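Local structure of acetylcholine-binding protein (Bulinus truncatus, 2BJ0) at residues D44-W56 against V110-L124. The protein probably binds acetylcholine and related nicotinic ligands as a soluble pentamer resembling the extracellular domain of nicotinic acetylcholine receptors. Numbering follows the deposited sequence.
Sequences DQVEVVLWTQASW and VIYVPSQRVRFTCDL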
ATOM      1  N   ASP A  44     -18.959  -1.559  19.431  1.00 29.76           N
ATOM      2  CA  ASP A  44     -19.825  -0.498  18.913  1.00 28.56           C
ATOM      3  C   ASP A  44     -19.276   0.131  17.634  1.00 27.19           C
ATOM      4  O   ASP A  44     -19.105   1.339  17.571  1.00 26.63           O
ATOM      5  CB  ASP A  44     -20.020   0.578  19.969  1.00 29.33           C
ATOM      6  CG  ASP A  44     -21.142   0.248  20.922  1.00 30.84           C
ATOM      7  OD1 ASP A  44     -21.999  -0.607  20.578  1.00 32.35           O
ATOM      8  OD2 ASP A  44     -21.243   0.796  22.036  1.00 32.62           O
ATOM      9  N   GLN A  45     -18.977  -0.715  16.640  1.00 25.67           N
ATOM     10  CA  GLN A  45     -18.459  -0.274  15.360  1.00 25.06           C
ATOM     11  C   GLN A  45     -19.230  -0.921  14.222  1.00 24.58           C
ATOM     12  O   GLN A  45     -19.622  -2.097  14.297  1.00 24.42           O
ATOM     13  CB  GLN A  45     -16.954  -0.591  15.242  1.00 25.50           C
ATOM     14  CG  GLN A  45     -16.128   0.168  16.270  1.00 24.97           C
ATOM     15  CD  GLN A  45     -14.652  -0.245  16.283  1.00 26.11           C
ATOM     16  OE1 GLN A  45     -14.206  -0.966  15.398  1.00 26.10           O
ATOM     17  NE2 GLN A  45     -13.906   0.215  17.302  1.00 27.41           N
ATOM     18  N   VAL A  46     -19.416  -0.142  13.157  1.00 24.12           N
ATOM     19  CA  VAL A  46     -20.217  -0.519  11.974  1.00 23.89           C
ATOM     20  C   VAL A  46     -19.396  -0.249  10.737  1.00 25.10           C
ATOM     21  O   VAL A  46     -18.683   0.757  10.693  1.00 26.41           O
ATOM     22  CB  VAL A  46     -21.526   0.328  11.902  1.00 22.86           C
ATOM     23  CG1 VAL A  46     -22.235   0.120  10.580  1.00 22.90           C
ATOM     24  CG2 VAL A  46     -22.451  -0.087  13.059  1.00 23.00           C
ATOM     25  N   GLU A  47     -19.450  -1.165   9.770  1.00 25.19           N
ATOM     26  CA  GLU A  47     -18.784  -1.007   8.473  1.00 25.26           C
ATOM     27  C   GLU A  47     -19.873  -1.177   7.445  1.00 22.92           C
ATOM     28  O   GLU A  47     -20.643  -2.122   7.498  1.00 22.05           O
ATOM     29  CB  GLU A  47     -17.719  -2.105   8.199  1.00 24.84           C
ATOM     30  CG  GLU A  47     -16.437  -2.060   8.998  1.00 27.32           C
ATOM     31  CD  GLU A  47     -15.306  -2.876   8.339  1.00 29.80           C
ATOM     32  OE1 GLU A  47     -15.581  -3.775   7.503  1.00 32.55           O
ATOM     33  OE2 GLU A  47     -14.123  -2.604   8.645  1.00 35.81           O
ATOM     34  N   VAL A  48     -19.922  -0.248   6.506  1.00 23.44           N
ATOM     35  CA  VAL A  48     -20.903  -0.254   5.446  1.00 23.38           C
ATOM     36  C   VAL A  48     -20.176  -0.251   4.110  1.00 23.43           C
ATOM     37  O   VAL A  48     -19.027   0.158   4.032  1.00 22.65           O
ATOM     38  CB  VAL A  48     -21.828   1.022   5.512  1.00 23.51           C
ATOM     39  CG1 VAL A  48     -22.590   1.081   6.819  1.00 24.16           C
ATOM     40  CG2 VAL A  48     -21.037   2.285   5.299  1.00 24.43           C
ATOM     41  N   VAL A  49     -20.851  -0.730   3.065  1.00 23.66           N
ATOM     42  CA  VAL A  49     -20.481  -0.376   1.692  1.00 22.95           C
ATOM     43  C   VAL A  49     -21.385   0.749   1.195  1.00 23.68           C
ATOM     44  O   VAL A  49     -22.616   0.656   1.256  1.00 23.38           O
ATOM     45  CB  VAL A  49     -20.545  -1.579   0.768  1.00 24.07           C
ATOM     46  CG1 VAL A  49     -20.208  -1.180  -0.687  1.00 25.47           C
ATOM     47  CG2 VAL A  49     -19.568  -2.642   1.255  1.00 20.61           C
ATOM     48  N   LEU A  50     -20.751   1.790   0.669  1.00 24.86           N
ATOM     49  CA  LEU A  50     -21.419   3.035   0.321  1.00 24.83           C
ATOM     50  C   LEU A  50     -20.896   3.512  -1.033  1.00 25.54           C
ATOM     51  O   LEU A  50     -19.668   3.619  -1.232  1.00 25.88           O
ATOM     52  CB  LEU A  50     -21.100   4.065   1.411  1.00 25.53           C
ATOM     53  CG  LEU A  50     -21.697   5.478   1.350  1.00 24.09           C
ATOM     54  CD1 LEU A  50     -23.218   5.460   1.656  1.00 24.32           C
ATOM     55  CD2 LEU A  50     -20.971   6.427   2.302  1.00 23.30           C
ATOM     56  N   TRP A  51     -21.797   3.766  -1.988  1.00 24.63           N
ATOM     57  CA  TRP A  51     -21.424   4.559  -3.157  1.00 24.57           C
ATOM     58  C   TRP A  51     -21.722   6.011  -2.872  1.00 25.62           C
ATOM     59  O   TRP A  51     -22.801   6.316  -2.374  1.00 25.62           O
ATOM     60  CB  TRP A  51     -22.239   4.158  -4.381  1.00 24.28           C
ATOM     61  CG  TRP A  51     -22.152   2.736  -4.790  1.00 23.70           C
ATOM     62  CD1 TRP A  51     -21.359   1.732  -4.240  1.00 24.24           C
ATOM     63  CD2 TRP A  51     -22.865   2.130  -5.871  1.00 23.72           C
ATOM     64  NE1 TRP A  51     -21.547   0.557  -4.938  1.00 23.87           N
ATOM     65  CE2 TRP A  51     -22.459   0.769  -5.939  1.00 24.05           C
ATOM     66  CE3 TRP A  51     -23.815   2.596  -6.799  1.00 25.77           C
ATOM     67  CZ2 TRP A  51     -22.980  -0.118  -6.878  1.00 22.98           C
ATOM     68  CZ3 TRP A  51     -24.325   1.698  -7.749  1.00 25.61           C
ATOM     69  CH2 TRP A  51     -23.897   0.368  -7.777  1.00 26.45           C
ATOM     70  N   THR A  52     -20.759   6.882  -3.173  1.00 25.91           N
ATOM     71  CA  THR A  52     -20.890   8.329  -3.103  1.00 26.31           C
ATOM     72  C   THR A  52     -20.988   8.783  -4.529  1.00 27.31           C
ATOM     73  O   THR A  52     -20.101   8.496  -5.307  1.00 27.47           O
ATOM     74  CB  THR A  52     -19.639   8.987  -2.470  1.00 25.91           C
ATOM     75  OG1 THR A  52     -19.637   8.735  -1.063  1.00 26.31           O
ATOM     76  CG2 THR A  52     -19.732  10.540  -2.517  1.00 25.89           C
ATOM     77  N   GLN A  53     -22.068   9.472  -4.888  1.00 26.38           N
ATOM     78  CA  GLN A  53     -22.231   9.921  -6.253  1.00 28.03           C
ATOM     79  C   GLN A  53     -22.000  11.402  -6.268  1.00 27.94           C
ATOM     80  O   GLN A  53     -22.874  12.151  -5.851  1.00 26.66           O
ATOM     81  CB  GLN A  53     -23.642   9.595  -6.782  1.00 27.75           C
ATOM     82  CG  GLN A  53     -24.097   8.169  -6.516  1.00 29.57           C
ATOM     83  CD  GLN A  53     -25.507   7.846  -7.026  1.00 31.70           C
ATOM     84  OE1 GLN A  53     -25.818   6.685  -7.246  1.00 36.81           O
ATOM     85  NE2 GLN A  53     -26.349   8.869  -7.213  1.00 36.29           N
ATOM     86  N   ALA A  54     -20.818  11.828  -6.715  1.00 27.53           N
ATOM     87  CA  ALA A  54     -20.449  13.226  -6.664  1.00 28.03           C
ATOM     88  C   ALA A  54     -20.443  13.837  -8.058  1.00 28.88           C
ATOM     89  O   ALA A  54     -19.838  13.276  -8.979  1.00 28.72           O
ATOM     90  CB  ALA A  54     -19.067  13.396  -6.027  1.00 27.25           C
ATOM     91  N   SER A  55     -21.093  14.989  -8.226  1.00 28.95           N
ATOM     92  CA  SER A  55     -20.961  15.685  -9.495  1.00 29.17           C
ATOM     93  C   SER A  55     -20.701  17.164  -9.364  1.00 28.62           C
ATOM     94  O   SER A  55     -21.092  17.803  -8.381  1.00 28.58           O
ATOM     95  CB  SER A  55     -22.108  15.380 -10.461  1.00 30.56           C
ATOM     96  OG  SER A  55     -23.349  15.373  -9.807  1.00 34.43           O
ATOM     97  N   TRP A  56     -19.986  17.697 -10.349  1.00 27.70           N
ATOM     98  CA  TRP A  56     -19.713  19.122 -10.396  1.00 27.45           C
ATOM     99  C   TRP A  56     -19.474  19.467 -11.846  1.00 28.11           C
ATOM    100  O   TRP A  56     -19.361  18.580 -12.657  1.00 27.73           O
ATOM    101  CB  TRP A  56     -18.542  19.512  -9.482  1.00 26.52           C
ATOM    102  CG  TRP A  56     -17.239  18.961  -9.925  1.00 25.30           C
ATOM    103  CD1 TRP A  56     -16.274  19.611 -10.638  1.00 26.08           C
ATOM    104  CD2 TRP A  56     -16.780  17.627  -9.747  1.00 23.77           C
ATOM    105  NE1 TRP A  56     -15.220  18.762 -10.895  1.00 23.23           N
ATOM    106  CE2 TRP A  56     -15.499  17.538 -10.343  1.00 24.89           C
ATOM    107  CE3 TRP A  56     -17.304  16.488  -9.119  1.00 24.78           C
ATOM    108  CZ2 TRP A  56     -14.758  16.355 -10.349  1.00 23.77           C
ATOM    109  CZ3 TRP A  56     -16.538  15.309  -9.117  1.00 24.52           C
ATOM    110  CH2 TRP A  56     -15.295  15.263  -9.733  1.00 24.71           C
ATOM    111  N   VAL A 110     -19.039  16.681 -14.600  1.00 29.88           N
ATOM    112  CA  VAL A 110     -18.208  15.523 -14.238  1.00 29.19           C
ATOM    113  C   VAL A 110     -18.943  14.697 -13.221  1.00 28.93           C
ATOM    114  O   VAL A 110     -19.552  15.248 -12.319  1.00 29.02           O
ATOM    115  CB  VAL A 110     -16.840  15.944 -13.619  1.00 29.10           C
ATOM    116  CG1 VAL A 110     -16.001  14.715 -13.326  1.00 27.76           C
ATOM    117  CG2 VAL A 110     -16.059  16.897 -14.569  1.00 26.64           C
ATOM    118  N   ILE A 111     -18.893  13.381 -13.367  1.00 27.82           N
ATOM    119  CA  ILE A 111     -19.473  12.490 -12.389  1.00 28.86           C
ATOM    120  C   ILE A 111     -18.371  11.567 -11.873  1.00 27.94           C
ATOM    121  O   ILE A 111     -17.535  11.076 -12.667  1.00 26.83           O
ATOM    122  CB  ILE A 111     -20.656  11.655 -12.989  1.00 29.32           C
ATOM    123  CG1 ILE A 111     -21.727  12.600 -13.573  1.00 31.95           C
ATOM    124  CG2 ILE A 111     -21.268  10.796 -11.882  1.00 30.39           C
ATOM    125  CD1 ILE A 111     -22.904  11.929 -14.432  1.00 31.34           C
ATOM    126  N   TYR A 112     -18.369  11.369 -10.553  1.00 26.87           N
ATOM    127  CA  TYR A 112     -17.463  10.489  -9.864  1.00 26.07           C
ATOM    128  C   TYR A 112     -18.261   9.676  -8.820  1.00 25.97           C
ATOM    129  O   TYR A 112     -18.971  10.244  -7.981  1.00 25.91           O
ATOM    130  CB  TYR A 112     -16.356  11.329  -9.226  1.00 26.89           C
ATOM    131  CG  TYR A 112     -15.306  10.560  -8.445  1.00 27.22           C
ATOM    132  CD1 TYR A 112     -14.719   9.393  -8.959  1.00 29.16           C
ATOM    133  CD2 TYR A 112     -14.888  11.022  -7.209  1.00 28.50           C
ATOM    134  CE1 TYR A 112     -13.740   8.681  -8.221  1.00 27.38           C
ATOM    135  CE2 TYR A 112     -13.930  10.342  -6.458  1.00 31.39           C
ATOM    136  CZ  TYR A 112     -13.343   9.182  -6.974  1.00 31.64           C
ATOM    137  OH  TYR A 112     -12.384   8.545  -6.200  1.00 32.32           O
ATOM    138  N   VAL A 113     -18.156   8.345  -8.901  1.00 25.09           N
ATOM    139  CA  VAL A 113     -18.926   7.453  -8.054  1.00 23.95           C
ATOM    140  C   VAL A 113     -17.998   6.417  -7.476  1.00 24.17           C
ATOM    141  O   VAL A 113     -17.948   5.315  -7.971  1.00 23.52           O
ATOM    142  CB  VAL A 113     -20.077   6.737  -8.814  1.00 23.81           C
ATOM    143  CG1 VAL A 113     -20.962   5.924  -7.820  1.00 24.04           C
ATOM    144  CG2 VAL A 113     -20.944   7.734  -9.576  1.00 22.18           C
ATOM    145  N   PRO A 114     -17.280   6.764  -6.418  1.00 24.32           N
ATOM    146  CA  PRO A 114     -16.493   5.772  -5.704  1.00 24.16           C
ATOM    147  C   PRO A 114     -17.359   4.795  -4.854  1.00 23.93           C
ATOM    148  O   PRO A 114     -18.244   5.242  -4.135  1.00 24.17           O
ATOM    149  CB  PRO A 114     -15.584   6.625  -4.789  1.00 24.30           C
ATOM    150  CG  PRO A 114     -16.241   7.957  -4.647  1.00 25.02           C
ATOM    151  CD  PRO A 114     -17.163   8.119  -5.833  1.00 23.15           C
ATOM    152  N   SER A 115     -17.116   3.486  -4.946  1.00 22.77           N
ATOM    153  CA  SER A 115     -17.665   2.583  -3.945  1.00 21.96           C
ATOM    154  C   SER A 115     -16.635   2.393  -2.830  1.00 23.26           C
ATOM    155  O   SER A 115     -15.480   1.954  -3.129  1.00 22.36           O
ATOM    156  CB  SER A 115     -18.044   1.248  -4.575  1.00 20.92           C
ATOM    157  OG  SER A 115     -18.605   0.385  -3.574  1.00 22.15           O
ATOM    158  N   GLN A 116     -16.997   2.688  -1.569  1.00 22.40           N
ATOM    159  CA  GLN A 116     -16.027   2.529  -0.449  1.00 23.07           C
ATOM    160  C   GLN A 116     -16.592   1.787   0.740  1.00 24.53           C
ATOM    161  O   GLN A 116     -17.783   1.920   1.073  1.00 24.95           O
ATOM    162  CB  GLN A 116     -15.490   3.878   0.051  1.00 23.05           C
ATOM    163  CG  GLN A 116     -14.927   4.813  -1.053  1.00 22.61           C
ATOM    164  CD  GLN A 116     -14.851   6.241  -0.590  1.00 25.51           C
ATOM    165  OE1 GLN A 116     -15.879   6.971  -0.540  1.00 24.27           O
ATOM    166  NE2 GLN A 116     -13.676   6.657  -0.229  1.00 21.82           N
ATOM    167  N   ARG A 117     -15.724   1.019   1.384  1.00 24.80           N
ATOM    168  CA  ARG A 117     -16.038   0.390   2.659  1.00 26.26           C
ATOM    169  C   ARG A 117     -15.564   1.322   3.765  1.00 25.89           C
ATOM    170  O   ARG A 117     -14.364   1.591   3.859  1.00 26.48           O
ATOM    171  CB  ARG A 117     -15.351  -0.989   2.799  1.00 25.22           C
ATOM    172  CG  ARG A 117     -15.662  -1.588   4.160  1.00 26.32           C
ATOM    173  CD  ARG A 117     -15.207  -3.033   4.400  1.00 29.06           C
ATOM    174  NE  ARG A 117     -13.846  -3.298   3.951  1.00 32.21           N
ATOM    175  CZ  ARG A 117     -12.965  -4.021   4.626  1.00 35.37           C
ATOM    176  NH1 ARG A 117     -13.266  -4.520   5.821  1.00 37.20           N
ATOM    177  NH2 ARG A 117     -11.762  -4.219   4.116  1.00 36.72           N
ATOM    178  N   VAL A 118     -16.513   1.787   4.594  1.00 25.56           N
ATOM    179  CA  VAL A 118     -16.319   2.829   5.605  1.00 25.04           C
ATOM    180  C   VAL A 118     -16.680   2.320   7.011  1.00 24.56           C
ATOM    181  O   VAL A 118     -17.758   1.766   7.217  1.00 23.93           O
ATOM    182  CB  VAL A 118     -17.223   4.079   5.305  1.00 25.66           C
ATOM    183  CG1 VAL A 118     -16.832   5.247   6.187  1.00 26.98           C
ATOM    184  CG2 VAL A 118     -17.061   4.520   3.869  1.00 26.07           C
ATOM    185  N   ARG A 119     -15.793   2.560   7.975  1.00 24.04           N
ATOM    186  CA  ARG A 119     -15.958   2.101   9.336  1.00 24.59           C
ATOM    187  C   ARG A 119     -16.101   3.283  10.281  1.00 23.71           C
ATOM    188  O   ARG A 119     -15.388   4.272  10.161  1.00 22.72           O
ATOM    189  CB  ARG A 119     -14.733   1.260   9.763  1.00 23.57           C
ATOM    190  CG  ARG A 119     -14.908   0.500  11.115  1.00 25.50           C
ATOM    191  CD  ARG A 119     -13.562  -0.109  11.640  1.00 26.95           C
ATOM    192  NE  ARG A 119     -13.077  -1.119  10.697  1.00 32.81           N
ATOM    193  CZ  ARG A 119     -11.822  -1.594  10.631  1.00 36.67           C
ATOM    194  NH1 ARG A 119     -10.874  -1.141  11.450  1.00 37.74           N
ATOM    195  NH2 ARG A 119     -11.520  -2.519   9.712  1.00 34.58           N
ATOM    196  N   PHE A 120     -16.991   3.149  11.262  1.00 24.71           N
ATOM    197  CA  PHE A 120     -17.259   4.248  12.196  1.00 25.17           C
ATOM    198  C   PHE A 120     -17.926   3.717  13.459  1.00 25.48           C
ATOM    199  O   PHE A 120     -18.386   2.597  13.468  1.00 24.92           O
ATOM    200  CB  PHE A 120     -18.121   5.313  11.507  1.00 26.20           C
ATOM    201  CG  PHE A 120     -19.422   4.788  10.999  1.00 28.52           C
ATOM    202  CD1 PHE A 120     -20.556   4.774  11.832  1.00 30.82           C
ATOM    203  CD2 PHE A 120     -19.521   4.289   9.706  1.00 28.24           C
ATOM    204  CE1 PHE A 120     -21.781   4.266  11.381  1.00 32.51           C
ATOM    205  CE2 PHE A 120     -20.728   3.776   9.248  1.00 31.48           C
ATOM    206  CZ  PHE A 120     -21.868   3.771  10.084  1.00 31.12           C
ATOM    207  N   THR A 121     -17.944   4.500  14.544  1.00 26.19           N
ATOM    208  CA  THR A 121     -18.556   4.017  15.776  1.00 27.55           C
ATOM    209  C   THR A 121     -20.019   4.403  15.833  1.00 28.68           C
ATOM    210  O   THR A 121     -20.422   5.419  15.282  1.00 27.60           O
ATOM    211  CB  THR A 121     -17.827   4.519  17.067  1.00 28.13           C
ATOM    212  OG1 THR A 121     -17.973   5.927  17.176  1.00 30.67           O
ATOM    213  CG2 THR A 121     -16.347   4.394  16.927  1.00 26.59           C
ATOM    214  N   CYS A 122     -20.793   3.568  16.522  1.00 30.45           N
ATOM    215  CA  CYS A 122     -22.212   3.704  16.628  1.00 31.05           C
ATOM    216  C   CYS A 122     -22.569   2.954  17.892  1.00 30.61           C
ATOM    217  O   CYS A 122     -22.023   1.881  18.137  1.00 29.79           O
ATOM    218  CB  CYS A 122     -22.898   3.024  15.426  1.00 32.43           C
ATOM    219  SG  CYS A 122     -24.696   3.391  15.306  1.00 34.81           S
ATOM    220  N   ASP A 123     -23.448   3.527  18.708  1.00 29.47           N
ATOM    221  CA  ASP A 123     -24.053   2.772  19.834  1.00 30.62           C
ATOM    222  C   ASP A 123     -25.034   1.693  19.349  1.00 30.08           C
ATOM    223  O   ASP A 123     -26.130   2.006  18.851  1.00 30.46           O
ATOM    224  CB  ASP A 123     -24.761   3.736  20.801  1.00 30.94           C
ATOM    225  CG  ASP A 123     -25.089   3.104  22.130  1.00 32.97           C
ATOM    226  OD1 ASP A 123     -25.094   1.858  22.234  1.00 34.96           O
ATOM    227  OD2 ASP A 123     -25.364   3.797  23.139  1.00 36.28           O
ATOM    228  N   LEU A 124     -24.634   0.428  19.479  1.00 29.54           N
ATOM    229  CA  LEU A 124     -25.442  -0.692  18.984  1.00 29.75           C
ATOM    230  C   LEU A 124     -26.281  -1.401  20.058  1.00 30.80           C
ATOM    231  O   LEU A 124     -26.729  -2.525  19.885  1.00 31.04           O
ATOM    232  CB  LEU A 124     -24.570  -1.712  18.224  1.00 28.76           C
ATOM    233  CG  LEU A 124     -23.832  -1.130  17.007  1.00 28.02           C
ATOM    234  CD1 LEU A 124     -22.988  -2.202  16.344  1.00 28.12           C
ATOM    235  CD2 LEU A 124     -24.839  -0.503  16.030  1.00 26.87           C
TER
HETATM  236  O   HOH W   1     -23.457   0.015  23.266  1.00 44.51           O
HETATM  237  O   HOH W   2     -18.605   6.394  -0.647  1.00 28.65           O
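Glu47 splits its carboxylate between Arg117 and Arg119, so that one buried acid bridges two arginines of the antiparallel partner strand. Arg119 comes side-on, nearly coplanar with the carboxylate (12° between planes), and puts two of its nitrogens on one oxygen: NE lies 2.7 Å from Glu47 OE2, on its anti lone pair, while NH2 meets the same oxygen nearly along the C-O bond. Arg117, its plane turned 76° from the carboxylate, gives NH1 to Glu47 OE1 on the syn side at 3.0 Å; a bend at chi3 turns its guanidinium toward this oxygen, and its NH2 pairs with Glu95. Replacing Glu47 by alanine is likely to set the Arg119 guanidinium free to turn and leave Arg117 reliant on Glu95 for its charge pairing.

On the opposite face, Phe120 has CG between its backbone N and carbonyl carbon (chi1 58°), which lays the ring alongside Val46; Val46 CB stands 4.3 Å from the ring centroid, a CH-pi contact. Val110 CG1 similarly sits over the six-membered ring of Trp56, 4.0 Å from its centroid.

Paired backbone bonds run from Val46/Phe120 to Trp56/Val110, but Pro114 has no N-H for Thr52 O. Thr52 N still reaches Pro114 O at 3.2 Å, and beside this interruption a water links Leu50 O, Thr52 OG1 and Gln116 OE1.

Where the strand 45-57 begins, a G1 bulge at Asp44 and Gln45 faces Asp40, and Leu124 N bonds Asp44 OD1 from above the carboxylate plane. Nearby, Cys122 forms with Cys135 the disulfide matching the receptor Cys-loop. In this immunoglobulin-like beta sandwich, strand 25-40 flanks 45-57 on its other edge; Val48 and Phe120 pack on Ile137 of strand 133-141, and Trp142 of a neighbouring subunit meets Trp51 edge-to-face.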